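Local coordinates for antigen 43 (Escherichia coli, PDB 4KH3), which mediates the self-association of Escherichia coli cells, clumping them by a Velcro-like mechanism as a bacterial autotransporter, at residues 25-30 with 53-58; 30-35 with 60-65; 171-176 with 192-197; 207-212 with 226-231; 289-294 with 309-314. All coordinates share one frame; numbering follows the deposited sequence.

In the fold
All five contacts join consecutive rungs of one long beta-helix. Contacts 1 and 2 bind the same two rungs on adjoining faces: T30 belongs to both, their centres are about 10 Å apart, and a probable hydrogen bond from T64 OG1 to Q53 OE1 links them inside the coil. Contacts 3 and 4 lie on the same face as contact 1, further along; their centres are about 9 Å apart, and strands 192-195 and 208-211 pair directly. Contact 5 follows about 23 Å from contact 4 and about 64 Å from contact 1, centre to centre. Malonate ions, probably from the crystallisation liquor, lie near T30, K231 and D291, so they touch contacts far apart along the solenoid.

Contact 1. Residues 25-30 with 53-58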
# COMPACT_ATOMS: atom_id res chain seq x y z
N GLN A 25 35.75 13.68 -32.72
CA GLN A 25 35.31 14.87 -33.43
C GLN A 25 35.19 15.97 -32.40
O GLN A 25 34.42 15.84 -31.45
CB GLN A 25 33.96 14.64 -34.10
CG GLN A 25 33.34 15.90 -34.72
CD GLN A 25 31.99 15.60 -35.35
OE1 GLN A 25 31.03 15.24 -34.67
NE2 GLN A 25 31.91 15.73 -36.67
N PHE A 26 35.97 17.02 -32.56
CA PHE A 26 35.96 18.13 -31.62
C PHE A 26 35.15 19.27 -32.21
O PHE A 26 35.55 19.90 -33.20
CB PHE A 26 37.38 18.59 -31.30
CG PHE A 26 38.26 17.52 -30.73
CD1 PHE A 26 38.15 17.14 -29.40
CD2 PHE A 26 39.21 16.89 -31.53
CE1 PHE A 26 38.98 16.15 -28.86
CE2 PHE A 26 40.05 15.90 -31.01
CZ PHE A 26 39.93 15.52 -29.67
N VAL A 27 34.00 19.55 -31.61
CA VAL A 27 33.06 20.50 -32.20
C VAL A 27 33.06 21.80 -31.44
O VAL A 27 32.68 21.85 -30.27
CB VAL A 27 31.64 19.94 -32.22
CG1 VAL A 27 30.73 20.85 -33.02
CG2 VAL A 27 31.64 18.53 -32.78
N SER A 28 33.50 22.86 -32.11
CA SER A 28 33.42 24.19 -31.57
C SER A 28 32.37 24.96 -32.36
O SER A 28 31.90 26.02 -31.93
CB SER A 28 34.79 24.89 -31.64
OG SER A 28 35.65 24.40 -30.63
N GLY A 29 32.02 24.43 -33.52
CA GLY A 29 30.93 24.98 -34.30
C GLY A 29 29.72 24.10 -34.13
O GLY A 29 29.35 23.75 -33.01
N THR A 30 29.09 23.74 -35.25
CA THR A 30 27.92 22.88 -35.20
C THR A 30 28.15 21.60 -35.98
O THR A 30 28.58 21.62 -37.13
CB THR A 30 26.67 23.59 -35.74
OG1 THR A 30 26.32 24.67 -34.88
CG2 THR A 30 25.50 22.64 -35.81
N GLN A 53 32.33 12.14 -29.83
CA GLN A 53 32.02 13.49 -30.27
C GLN A 53 32.11 14.39 -29.05
O GLN A 53 31.37 14.21 -28.09
CB GLN A 53 30.61 13.56 -30.85
CG GLN A 53 30.24 14.91 -31.45
CD GLN A 53 28.80 14.96 -31.97
OE1 GLN A 53 27.85 14.71 -31.21
NE2 GLN A 53 28.63 15.29 -33.25
N TRP A 54 33.04 15.34 -29.09
CA TRP A 54 33.27 16.26 -27.98
C TRP A 54 32.66 17.59 -28.37
O TRP A 54 33.15 18.27 -29.28
CB TRP A 54 34.78 16.42 -27.72
CG TRP A 54 35.48 15.11 -27.49
CD1 TRP A 54 35.83 14.20 -28.44
CD2 TRP A 54 35.88 14.55 -26.23
NE1 TRP A 54 36.43 13.11 -27.85
CE2 TRP A 54 36.47 13.30 -26.50
CE3 TRP A 54 35.79 14.98 -24.90
CZ2 TRP A 54 36.98 12.47 -25.49
CZ3 TRP A 54 36.30 14.16 -23.89
CH2 TRP A 54 36.89 12.92 -24.20
N ILE A 55 31.58 17.97 -27.70
CA ILE A 55 30.97 19.26 -27.97
C ILE A 55 31.62 20.21 -26.99
O ILE A 55 31.41 20.11 -25.79
CB ILE A 55 29.45 19.27 -27.75
CG1 ILE A 55 28.79 18.06 -28.42
CG2 ILE A 55 28.85 20.56 -28.26
CD1 ILE A 55 28.96 18.01 -29.94
N LYS A 56 32.44 21.11 -27.51
CA LYS A 56 33.22 21.99 -26.65
C LYS A 56 32.48 23.28 -26.34
O LYS A 56 31.42 23.56 -26.91
CB LYS A 56 34.58 22.28 -27.28
CG LYS A 56 35.31 21.02 -27.74
CD LYS A 56 36.70 21.33 -28.27
CE LYS A 56 37.61 21.83 -27.15
NZ LYS A 56 37.64 20.88 -25.98
N ALA A 57 33.07 24.07 -25.45
CA ALA A 57 32.52 25.37 -25.09
C ALA A 57 32.11 26.18 -26.33
O ALA A 57 32.92 26.45 -27.22
CB ALA A 57 33.53 26.14 -24.23
N GLY A 58 30.84 26.55 -26.39
CA GLY A 58 30.34 27.33 -27.51
C GLY A 58 29.92 26.48 -28.70
O GLY A 58 29.35 27.00 -29.66
O HOH W 1 32.78 27.41 -29.89
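Q25 and Q53 join their side-chain amides inside the coil, Q53 NE2 donating to Q25 OE1 over 2.8 Å. The two amides are nearly coplanar, and the N-H meets the oxygen almost end-on to its C=O. Both chains are extended with CG anti to the backbone N (chi1 173° in Q25), which carries the amides side by side into the interior. Q53 OE1 is satisfied in turn by T64 and by Q72 of the next rung, so the row of amides runs on. Beside it, strands 25-27 and 53-55 pair in parallel: W54 N bonds to Q25 O, V27 N to W54 O at 2.8 Å, and K56 N to V27 O at 2.9 Å. Past the strand ends one water donates to both S28 O and A57 O.

V27 and I55 share the glutamines' face, with V27 CG2 3.9 Å from I55 CD1; branched aliphatic residues suit this buried face. On the other face F26 lies over the five-membered ring of W54 in an offset stack, centroids 4.9 Å apart and planes at 28°. F26 CE1 sits 3.7 Å from W54 CD1, toward the rim of the indole. W54 NE1 bonds to N24, which restrains the indole's rotation. Next to this pair the bent chain of K56 brings its CD alongside F26 CB, 4.1 Å away, and its NZ makes a weak hydrogen bond to Q75.

The chemistry thus separates by face: amides buried inside gain partners by repeating from rung to rung, while outside F26 and W54 stack at the partly exposed surface of the beta-helix.

Contact 2. Residues 30-35 with 60-65; sequences TANGVT and TGRNTT
N32 and N63 meet at the turn that ends this face: N63 ND2 donates to N32 OD1 at 2.7 Å, lying in the carbonyl plane on a lone pair. The amide planes stand 83° apart, so one points its N-H across at the other's oxygen without stacking. N32 ND2 bonds to N15 of the preceding rung, and N32 therefore links three successive turns. The backbone around it is tightly knit, with A31 N bonding to T60 O at 3.0 Å, R62 N to A31 O at 2.9 Å, and G33 N to R62 O. G33 and N63 both take positive phi angles, 78° and 54°, which glycine and asparagine accept more readily than other residues; the chain bends there before T65 N bonds to V34 O. Such stacked parallel strands, with bends that match from one turn to the next, are the hallmark of a beta-helix. Inward, A31 and V34 pack against Q25 and Q53. At the bend one water accepts from V34 N and donates to R62 O and to T64 OG1, the last at 2.7 Å; that hydroxyl also bonds to Q53.

The outer side is looser. R62 reaches along the surface on an extended chain, and T60 CG2 lies 3.7 Å above its guanidinium plane, toward the rim. A water bridges R62 NH2 to T30 OG1, 2.9 Å from the hydroxyl, which also bonds a malonate ion.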
# COMPACT_ATOMS: atom_id res chain seq x y z
N THR A 30 29.09 23.74 -35.25
CA THR A 30 27.92 22.88 -35.20
C THR A 30 28.15 21.60 -35.98
O THR A 30 28.58 21.62 -37.13
CB THR A 30 26.67 23.59 -35.74
OG1 THR A 30 26.32 24.67 -34.88
CG2 THR A 30 25.50 22.64 -35.81
N ALA A 31 27.87 20.48 -35.32
CA ALA A 31 27.87 19.18 -35.96
C ALA A 31 26.44 18.63 -35.94
O ALA A 31 25.85 18.46 -34.87
CB ALA A 31 28.82 18.23 -35.24
N ASN A 32 25.90 18.35 -37.11
CA ASN A 32 24.52 17.92 -37.25
C ASN A 32 24.40 16.50 -37.81
O ASN A 32 24.94 16.19 -38.86
CB ASN A 32 23.74 18.90 -38.14
CG ASN A 32 22.26 18.57 -38.24
OD1 ASN A 32 21.54 18.63 -37.24
ND2 ASN A 32 21.80 18.22 -39.43
N GLY A 33 23.70 15.64 -37.08
CA GLY A 33 23.33 14.34 -37.62
C GLY A 33 24.44 13.31 -37.62
O GLY A 33 24.34 12.29 -38.30
N VAL A 34 25.49 13.57 -36.85
CA VAL A 34 26.58 12.62 -36.74
C VAL A 34 26.10 11.38 -35.99
O VAL A 34 25.40 11.48 -34.99
CB VAL A 34 27.78 13.25 -36.00
CG1 VAL A 34 28.88 12.23 -35.82
CG2 VAL A 34 28.29 14.45 -36.75
N THR A 35 26.47 10.20 -36.50
CA THR A 35 26.30 8.94 -35.76
C THR A 35 27.60 8.63 -35.02
O THR A 35 28.67 8.59 -35.62
CB THR A 35 25.96 7.76 -36.71
OG1 THR A 35 24.72 8.03 -37.37
CG2 THR A 35 25.84 6.44 -35.93
N THR A 60 27.90 23.17 -30.64
CA THR A 60 26.56 22.62 -30.63
C THR A 60 26.51 21.31 -31.38
O THR A 60 26.96 21.24 -32.52
CB THR A 60 25.58 23.57 -31.32
OG1 THR A 60 25.63 24.85 -30.70
CG2 THR A 60 24.16 23.03 -31.24
N GLY A 61 25.97 20.28 -30.73
CA GLY A 61 25.71 19.00 -31.38
C GLY A 61 24.21 18.78 -31.56
O GLY A 61 23.46 18.75 -30.59
N ARG A 62 23.78 18.66 -32.82
CA ARG A 62 22.36 18.48 -33.14
C ARG A 62 22.11 17.14 -33.77
O ARG A 62 22.88 16.72 -34.65
CB ARG A 62 21.89 19.52 -34.15
CG ARG A 62 21.96 20.93 -33.67
CD ARG A 62 21.38 21.89 -34.71
NE ARG A 62 21.66 23.25 -34.29
CZ ARG A 62 20.93 23.89 -33.39
NH1 ARG A 62 19.87 23.29 -32.84
NH2 ARG A 62 21.27 25.12 -33.03
N ASN A 63 21.02 16.50 -33.37
CA ASN A 63 20.59 15.25 -34.00
C ASN A 63 21.68 14.20 -34.04
O ASN A 63 21.79 13.45 -34.99
CB ASN A 63 20.07 15.51 -35.42
CG ASN A 63 19.02 16.60 -35.45
OD1 ASN A 63 17.95 16.46 -34.86
ND2 ASN A 63 19.32 17.70 -36.10
N THR A 64 22.49 14.17 -33.00
CA THR A 64 23.47 13.12 -32.85
C THR A 64 22.75 11.82 -32.49
O THR A 64 21.86 11.81 -31.64
CB THR A 64 24.47 13.48 -31.76
OG1 THR A 64 25.17 14.68 -32.14
CG2 THR A 64 25.46 12.36 -31.53
N THR A 65 23.12 10.73 -33.15
CA THR A 65 22.68 9.41 -32.74
C THR A 65 23.86 8.71 -32.10
O THR A 65 24.92 8.60 -32.71
CB THR A 65 22.16 8.57 -33.92
OG1 THR A 65 20.97 9.17 -34.44
CG2 THR A 65 21.83 7.14 -33.46
O HOH W 2 23.57 25.44 -34.52
O HOH W 3 25.88 15.49 -34.59

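Contact 3. Residues 171-176 with 192-197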
# COMPACT_ATOMS: atom_id res chain seq x y z
N ASN A 171 5.34 2.37 -15.36
CA ASN A 171 6.64 1.69 -15.47
C ASN A 171 7.85 2.55 -15.17
O ASN A 171 8.98 2.05 -15.20
CB ASN A 171 6.81 1.02 -16.84
CG ASN A 171 5.72 0.01 -17.12
OD1 ASN A 171 5.36 -0.80 -16.26
ND2 ASN A 171 5.16 0.07 -18.33
N GLY A 172 7.64 3.83 -14.89
CA GLY A 172 8.76 4.72 -14.61
C GLY A 172 9.21 4.63 -13.16
O GLY A 172 8.40 4.45 -12.26
N ARG A 173 10.51 4.74 -12.94
CA ARG A 173 11.05 4.78 -11.59
C ARG A 173 12.04 5.93 -11.43
O ARG A 173 12.90 6.14 -12.29
CB ARG A 173 11.73 3.46 -11.24
CG ARG A 173 12.17 3.36 -9.78
CD ARG A 173 12.25 1.90 -9.34
NE ARG A 173 12.64 1.77 -7.93
CZ ARG A 173 13.84 1.36 -7.53
NH1 ARG A 173 14.77 1.04 -8.42
NH2 ARG A 173 14.11 1.26 -6.23
N GLN A 174 11.89 6.67 -10.34
CA GLN A 174 12.87 7.69 -9.97
C GLN A 174 13.38 7.37 -8.57
O GLN A 174 12.61 7.21 -7.63
CB GLN A 174 12.25 9.09 -10.00
CG GLN A 174 13.22 10.19 -9.57
CD GLN A 174 12.52 11.50 -9.25
OE1 GLN A 174 11.84 11.62 -8.24
NE2 GLN A 174 12.71 12.50 -10.11
N VAL A 175 14.69 7.23 -8.43
CA VAL A 175 15.31 6.99 -7.14
C VAL A 175 16.03 8.25 -6.72
O VAL A 175 16.86 8.77 -7.45
CB VAL A 175 16.32 5.84 -7.22
CG1 VAL A 175 16.94 5.60 -5.85
CG2 VAL A 175 15.66 4.59 -7.74
N ILE A 176 15.71 8.76 -5.54
CA ILE A 176 16.43 9.92 -5.02
C ILE A 176 17.43 9.46 -3.98
O ILE A 176 17.04 9.04 -2.89
CB ILE A 176 15.49 10.93 -4.38
CG1 ILE A 176 14.40 11.34 -5.37
CG2 ILE A 176 16.27 12.15 -3.94
CD1 ILE A 176 13.24 12.04 -4.73
N ASP A 192 6.73 5.00 -9.77
CA ASP A 192 7.26 4.92 -8.42
C ASP A 192 8.35 5.97 -8.24
O ASP A 192 9.14 6.19 -9.15
CB ASP A 192 7.94 3.56 -8.17
CG ASP A 192 7.01 2.39 -8.39
OD1 ASP A 192 5.89 2.39 -7.84
OD2 ASP A 192 7.42 1.46 -9.12
N GLN A 193 8.39 6.56 -7.06
CA GLN A 193 9.54 7.34 -6.62
C GLN A 193 9.99 6.80 -5.25
O GLN A 193 9.17 6.62 -4.34
CB GLN A 193 9.16 8.80 -6.51
CG GLN A 193 10.17 9.68 -5.85
CD GLN A 193 9.58 11.05 -5.56
OE1 GLN A 193 8.65 11.18 -4.75
NE2 GLN A 193 10.09 12.07 -6.23
N THR A 194 11.28 6.53 -5.14
CA THR A 194 11.87 6.01 -3.94
C THR A 194 12.71 7.14 -3.39
O THR A 194 13.57 7.66 -4.09
CB THR A 194 12.81 4.84 -4.25
OG1 THR A 194 12.10 3.84 -4.99
CG2 THR A 194 13.35 4.23 -2.97
N VAL A 195 12.46 7.51 -2.14
CA VAL A 195 13.11 8.68 -1.56
C VAL A 195 14.10 8.33 -0.45
O VAL A 195 13.70 8.00 0.65
CB VAL A 195 12.07 9.64 -0.98
CG1 VAL A 195 12.75 10.89 -0.44
CG2 VAL A 195 11.02 9.99 -2.04
N HIS A 196 15.40 8.42 -0.74
CA HIS A 196 16.41 8.37 0.31
C HIS A 196 16.83 9.79 0.66
O HIS A 196 17.31 10.04 1.76
CB HIS A 196 17.63 7.58 -0.12
CG HIS A 196 17.32 6.20 -0.58
ND1 HIS A 196 17.16 5.15 0.29
CD2 HIS A 196 17.14 5.69 -1.82
CE1 HIS A 196 16.89 4.05 -0.39
NE2 HIS A 196 16.87 4.35 -1.68
N GLY A 197 16.64 10.71 -0.29
CA GLY A 197 17.02 12.09 -0.09
C GLY A 197 15.82 12.96 0.25
O GLY A 197 15.11 12.67 1.21
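From G172 to I176 and from D192 to H196 the two chains run parallel, their strand axes 4.7 Å apart. Hydrogen bonds alternate between them: D192 N to G172 O, Q174 N to D192 O, T194 N to Q174 O, and I176 N to T194 O at 2.8 Å. I176 O closes the series by accepting from H196 N and, weakly, from G197 N at 3.1 Å. G197, without a side chain, lets I176 CG2 lie against its backbone.

Of the side chains, Q174 and Q193 face inward and bond to each other, Q193 NE2 reaching Q174 OE1 over 2.7 Å. Their amides are only 17° from coplanar, and the N-H arrives nearly straight at the oxygen. Q174 NE2 goes on to Q157 and Q193 OE1 to Q209, so both ends of each amide are used although the residues are buried. I176 covers this pair from one side: with CG1 set anti to the carbonyl carbon (chi1 -55°), its CD1 comes 3.5 Å from Q193 NE2 and 4.0 Å from V195 CG2.

On the outward face V175 divides its two methyls. CG1 sits at the edge of the H196 ring, 4.0 Å from CD2, while CG2 lies over the centre of the R173 guanidinium in the conformer given. The H196 ring in turn meets that of H212 in the following rung.

A glutamine repeated at the same inward place of successive coils, each amide bonded to the next, is a glutamine stack, comparable to the asparagine stacks of other parallel beta-helices.

Contact 4. Residues 207-212 with 226-231; sequences GNQYVH and GWQVIK
Backbone bonds set Q209 and its neighbours against strand 227-230: W227 N donates to G207 O, Q209 N to W227 O at 2.9 Å, V229 N to Q209 O at 2.8 Å, V211 N to V229 O and K231 N to V211 O. The polar side chains on the inner face add less here. Q228 NE2 makes only a weak bond to Q209 OE1, 125° at the hydrogen, with the amide planes well out of line. Each glutamine has further partners: Q209 NE2 bonds to Q193 of the preceding turn, Q209 OE1 also to T220, and Q228 OE1 to T239 on the adjoining face of its own turn. In this right-handed beta-helix the faces of each turn enclose a common core, where such side chains meet.

Apolar packing completes that side: V211 CG2 lies 3.6 Å from I230 CD1, both pointing inward.

Aromatic contacts occupy the outer face. In an offset edge-to-face pair, Y210 turns its edge toward the face of the six-membered ring of W227, centroids 5.9 Å apart and planes at 76°. With CG anti to the backbone N (chi1 -168°), W227 leans over its own strand, and V229 CG2 rests on one face of the indole. K231 CD stands over the centre of the H212 ring at 3.9 Å in a CH-pi contact, its ammonium bonding a malonate ion.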
# COMPACT_ATOMS: atom_id res chain seq x y z
N GLY A 207 0.02 7.28 -8.65
CA GLY A 207 1.35 6.73 -8.48
C GLY A 207 1.77 6.50 -7.03
O GLY A 207 1.02 6.79 -6.09
N ASN A 208 2.99 6.00 -6.87
CA ASN A 208 3.50 5.63 -5.55
C ASN A 208 4.73 6.42 -5.17
O ASN A 208 5.59 6.69 -6.02
CB ASN A 208 3.84 4.14 -5.50
CG ASN A 208 2.64 3.25 -5.79
OD1 ASN A 208 1.49 3.69 -5.75
ND2 ASN A 208 2.90 1.98 -6.05
N GLN A 209 4.83 6.78 -3.90
CA GLN A 209 6.05 7.35 -3.37
C GLN A 209 6.45 6.60 -2.10
O GLN A 209 5.67 6.48 -1.15
CB GLN A 209 5.87 8.84 -3.07
CG GLN A 209 7.08 9.45 -2.40
CD GLN A 209 6.82 10.85 -1.88
OE1 GLN A 209 6.04 11.04 -0.94
NE2 GLN A 209 7.48 11.82 -2.48
N TYR A 210 7.68 6.08 -2.11
CA TYR A 210 8.22 5.33 -0.98
C TYR A 210 9.34 6.14 -0.33
O TYR A 210 10.38 6.40 -0.93
CB TYR A 210 8.78 3.98 -1.42
CG TYR A 210 7.82 3.15 -2.24
CD1 TYR A 210 6.88 2.34 -1.63
CD2 TYR A 210 7.89 3.15 -3.62
CE1 TYR A 210 6.02 1.57 -2.38
CE2 TYR A 210 7.03 2.37 -4.38
CZ TYR A 210 6.09 1.59 -3.75
OH TYR A 210 5.21 0.82 -4.50
N VAL A 211 9.10 6.53 0.91
CA VAL A 211 10.06 7.31 1.65
C VAL A 211 10.80 6.37 2.58
O VAL A 211 10.23 5.82 3.53
CB VAL A 211 9.38 8.39 2.47
CG1 VAL A 211 10.42 9.23 3.19
CG2 VAL A 211 8.49 9.24 1.54
N HIS A 212 12.07 6.16 2.27
CA HIS A 212 12.91 5.25 3.03
C HIS A 212 13.54 5.93 4.24
O HIS A 212 13.44 7.15 4.41
CB HIS A 212 13.97 4.64 2.12
CG HIS A 212 13.43 3.61 1.19
ND1 HIS A 212 13.91 2.31 1.14
CD2 HIS A 212 12.43 3.67 0.28
CE1 HIS A 212 13.23 1.63 0.23
NE2 HIS A 212 12.33 2.43 -0.31
N GLY A 226 -3.51 7.09 -5.45
CA GLY A 226 -2.16 7.39 -5.03
C GLY A 226 -1.81 6.70 -3.72
O GLY A 226 -2.68 6.38 -2.91
N TRP A 227 -0.53 6.48 -3.51
CA TRP A 227 -0.07 5.76 -2.34
C TRP A 227 1.25 6.36 -1.86
O TRP A 227 2.28 6.25 -2.55
CB TRP A 227 0.10 4.29 -2.72
CG TRP A 227 0.30 3.35 -1.55
CD1 TRP A 227 -0.12 3.52 -0.27
CD2 TRP A 227 0.98 2.08 -1.59
NE1 TRP A 227 0.26 2.44 0.50
CE2 TRP A 227 0.92 1.54 -0.28
CE3 TRP A 227 1.62 1.35 -2.59
CZ2 TRP A 227 1.48 0.30 0.04
CZ3 TRP A 227 2.18 0.11 -2.27
CH2 TRP A 227 2.10 -0.40 -0.96
N GLN A 228 1.24 7.02 -0.70
CA GLN A 228 2.48 7.47 -0.09
C GLN A 228 2.85 6.55 1.07
O GLN A 228 2.05 6.34 1.97
CB GLN A 228 2.39 8.92 0.40
CG GLN A 228 3.69 9.40 1.01
CD GLN A 228 3.62 10.80 1.56
OE1 GLN A 228 2.57 11.24 2.03
NE2 GLN A 228 4.75 11.51 1.52
N VAL A 229 4.05 5.98 1.03
CA VAL A 229 4.47 5.01 2.04
C VAL A 229 5.65 5.55 2.81
O VAL A 229 6.70 5.84 2.23
CB VAL A 229 4.88 3.66 1.41
CG1 VAL A 229 5.38 2.71 2.48
CG2 VAL A 229 3.71 3.05 0.67
N ILE A 230 5.47 5.71 4.12
CA ILE A 230 6.57 6.15 4.97
C ILE A 230 7.14 4.97 5.75
O ILE A 230 6.51 4.47 6.69
CB ILE A 230 6.12 7.25 5.94
CG1 ILE A 230 5.27 8.29 5.20
CG2 ILE A 230 7.32 7.91 6.56
CD1 ILE A 230 6.03 9.00 4.10
N LYS A 231 8.31 4.51 5.33
CA LYS A 231 8.97 3.40 6.00
C LYS A 231 9.56 3.84 7.34
O LYS A 231 9.54 5.03 7.69
CB LYS A 231 10.05 2.79 5.10
CG LYS A 231 9.47 2.08 3.85
CD LYS A 231 10.53 1.30 3.10
CE LYS A 231 10.03 -0.09 2.73
NZ LYS A 231 8.62 -0.07 2.24

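Contact 5. Residues 289-294 with 309-314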
# COMPACT_ATOMS: atom_id res chain seq x y z
N LYS A 289 -0.11 6.43 21.33
CA LYS A 289 -1.49 6.84 21.58
C LYS A 289 -2.15 7.50 20.36
O LYS A 289 -1.62 8.45 19.79
CB LYS A 289 -1.55 7.75 22.80
CG LYS A 289 -2.84 8.52 22.96
CD LYS A 289 -3.94 7.68 23.55
CE LYS A 289 -4.92 8.56 24.32
NZ LYS A 289 -5.56 9.59 23.46
N ALA A 290 -3.32 6.99 19.98
CA ALA A 290 -4.09 7.55 18.86
C ALA A 290 -5.33 8.31 19.35
O ALA A 290 -5.97 7.90 20.32
CB ALA A 290 -4.50 6.44 17.88
N ASP A 291 -5.66 9.40 18.68
CA ASP A 291 -6.89 10.12 18.99
C ASP A 291 -7.51 10.74 17.74
O ASP A 291 -6.82 11.41 16.96
CB ASP A 291 -6.64 11.20 20.06
CG ASP A 291 -7.91 11.95 20.45
OD1 ASP A 291 -8.99 11.33 20.49
OD2 ASP A 291 -7.83 13.17 20.71
N ASN A 292 -8.81 10.51 17.56
CA ASN A 292 -9.61 11.07 16.46
C ASN A 292 -9.19 10.58 15.07
O ASN A 292 -9.37 11.27 14.07
CB ASN A 292 -9.65 12.61 16.51
CG ASN A 292 -10.74 13.19 15.62
OD1 ASN A 292 -11.79 12.57 15.41
ND2 ASN A 292 -10.49 14.38 15.07
N VAL A 293 -8.64 9.38 15.02
CA VAL A 293 -8.32 8.77 13.75
C VAL A 293 -9.63 8.44 13.00
O VAL A 293 -10.56 7.87 13.57
CB VAL A 293 -7.42 7.53 13.93
CG1 VAL A 293 -7.34 6.73 12.65
CG2 VAL A 293 -6.02 7.96 14.38
N VAL A 294 -9.71 8.86 11.74
CA VAL A 294 -10.85 8.52 10.91
C VAL A 294 -10.39 7.53 9.86
O VAL A 294 -9.39 7.76 9.17
CB VAL A 294 -11.46 9.77 10.25
CG1 VAL A 294 -12.42 9.39 9.10
CG2 VAL A 294 -12.18 10.62 11.29
N ALA A 309 -6.20 3.81 21.50
CA ALA A 309 -6.82 4.72 20.55
C ALA A 309 -8.15 5.23 21.13
O ALA A 309 -8.96 4.44 21.62
CB ALA A 309 -7.06 4.03 19.22
N THR A 310 -8.36 6.54 21.05
CA THR A 310 -9.62 7.12 21.50
C THR A 310 -10.31 7.83 20.33
O THR A 310 -9.66 8.35 19.43
CB THR A 310 -9.37 8.12 22.63
OG1 THR A 310 -8.45 9.12 22.17
CG2 THR A 310 -8.76 7.41 23.82
N ASN A 311 -11.64 7.84 20.34
CA ASN A 311 -12.42 8.55 19.32
C ASN A 311 -12.11 8.10 17.89
O ASN A 311 -11.98 8.93 16.99
CB ASN A 311 -12.20 10.06 19.45
CG ASN A 311 -12.69 10.62 20.76
OD1 ASN A 311 -13.80 10.32 21.19
ND2 ASN A 311 -11.86 11.43 21.41
N THR A 312 -11.98 6.80 17.68
CA THR A 312 -11.72 6.30 16.34
C THR A 312 -13.03 6.16 15.59
O THR A 312 -13.96 5.49 16.06
CB THR A 312 -11.01 4.94 16.36
OG1 THR A 312 -9.79 5.05 17.10
CG2 THR A 312 -10.70 4.50 14.94
N ARG A 313 -13.12 6.80 14.42
CA ARG A 313 -14.28 6.65 13.55
C ARG A 313 -13.97 5.59 12.47
O ARG A 313 -12.99 5.70 11.73
CB ARG A 313 -14.65 8.00 12.95
CG ARG A 313 -15.77 7.96 11.94
CD ARG A 313 -17.11 7.71 12.59
NE ARG A 313 -18.14 7.51 11.59
CZ ARG A 313 -19.35 7.02 11.84
NH1 ARG A 313 -19.69 6.68 13.07
NH2 ARG A 313 -20.22 6.87 10.84
N VAL A 314 -14.76 4.53 12.42
CA VAL A 314 -14.51 3.47 11.45
C VAL A 314 -15.65 3.41 10.45
O VAL A 314 -16.70 2.84 10.74
CB VAL A 314 -14.36 2.11 12.13
CG1 VAL A 314 -13.78 1.10 11.16
CG2 VAL A 314 -13.47 2.23 13.37
O HOH W 4 -13.22 10.53 15.00
O HOH W 5 -8.24 7.26 17.32
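The carboxylate of D291 and the amide of N311 lie side by side with their planes 46° apart, and D291 OD1 is gripped twice. N311 ND2 approaches on its syn lone pair at 3.0 Å, whereas T310 OG1 comes from above the carboxylate plane, 50° out of it, at 2.8 Å. CG of D291 is anti to the backbone N (chi1 -178°), which swings the carboxylate across to the next rung. T310 OG1 in turn accepts from K289 NZ at 3.2 Å, so lysine, threonine and aspartate form a short chain of hydrogen bonds. A malonate ion also lies about 3 Å from the D291 side chain. The other end of the N311 amide bonds to T330, one turn further on.

Around this polar patch, T310 N bonds to A290 O, N292 N to T310 O, and R313 N to V293 O. N292 and N311 take positive phi angles, tolerated well by asparagine, and here the paired chains bend. A water at the bend accepts from V293 N and donates to T310 O at 2.8 Å. Inward, A290 CB meets A309 CB at 3.8 Å; both alanines also pack against L301.

Strand 289-291 pairs antiparallel with 281-286 on its other side, so after the antiparallel strands 273-278 and 281-286 the chain returns here to the parallel, bend-aligned rungs characteristic of a beta-helix.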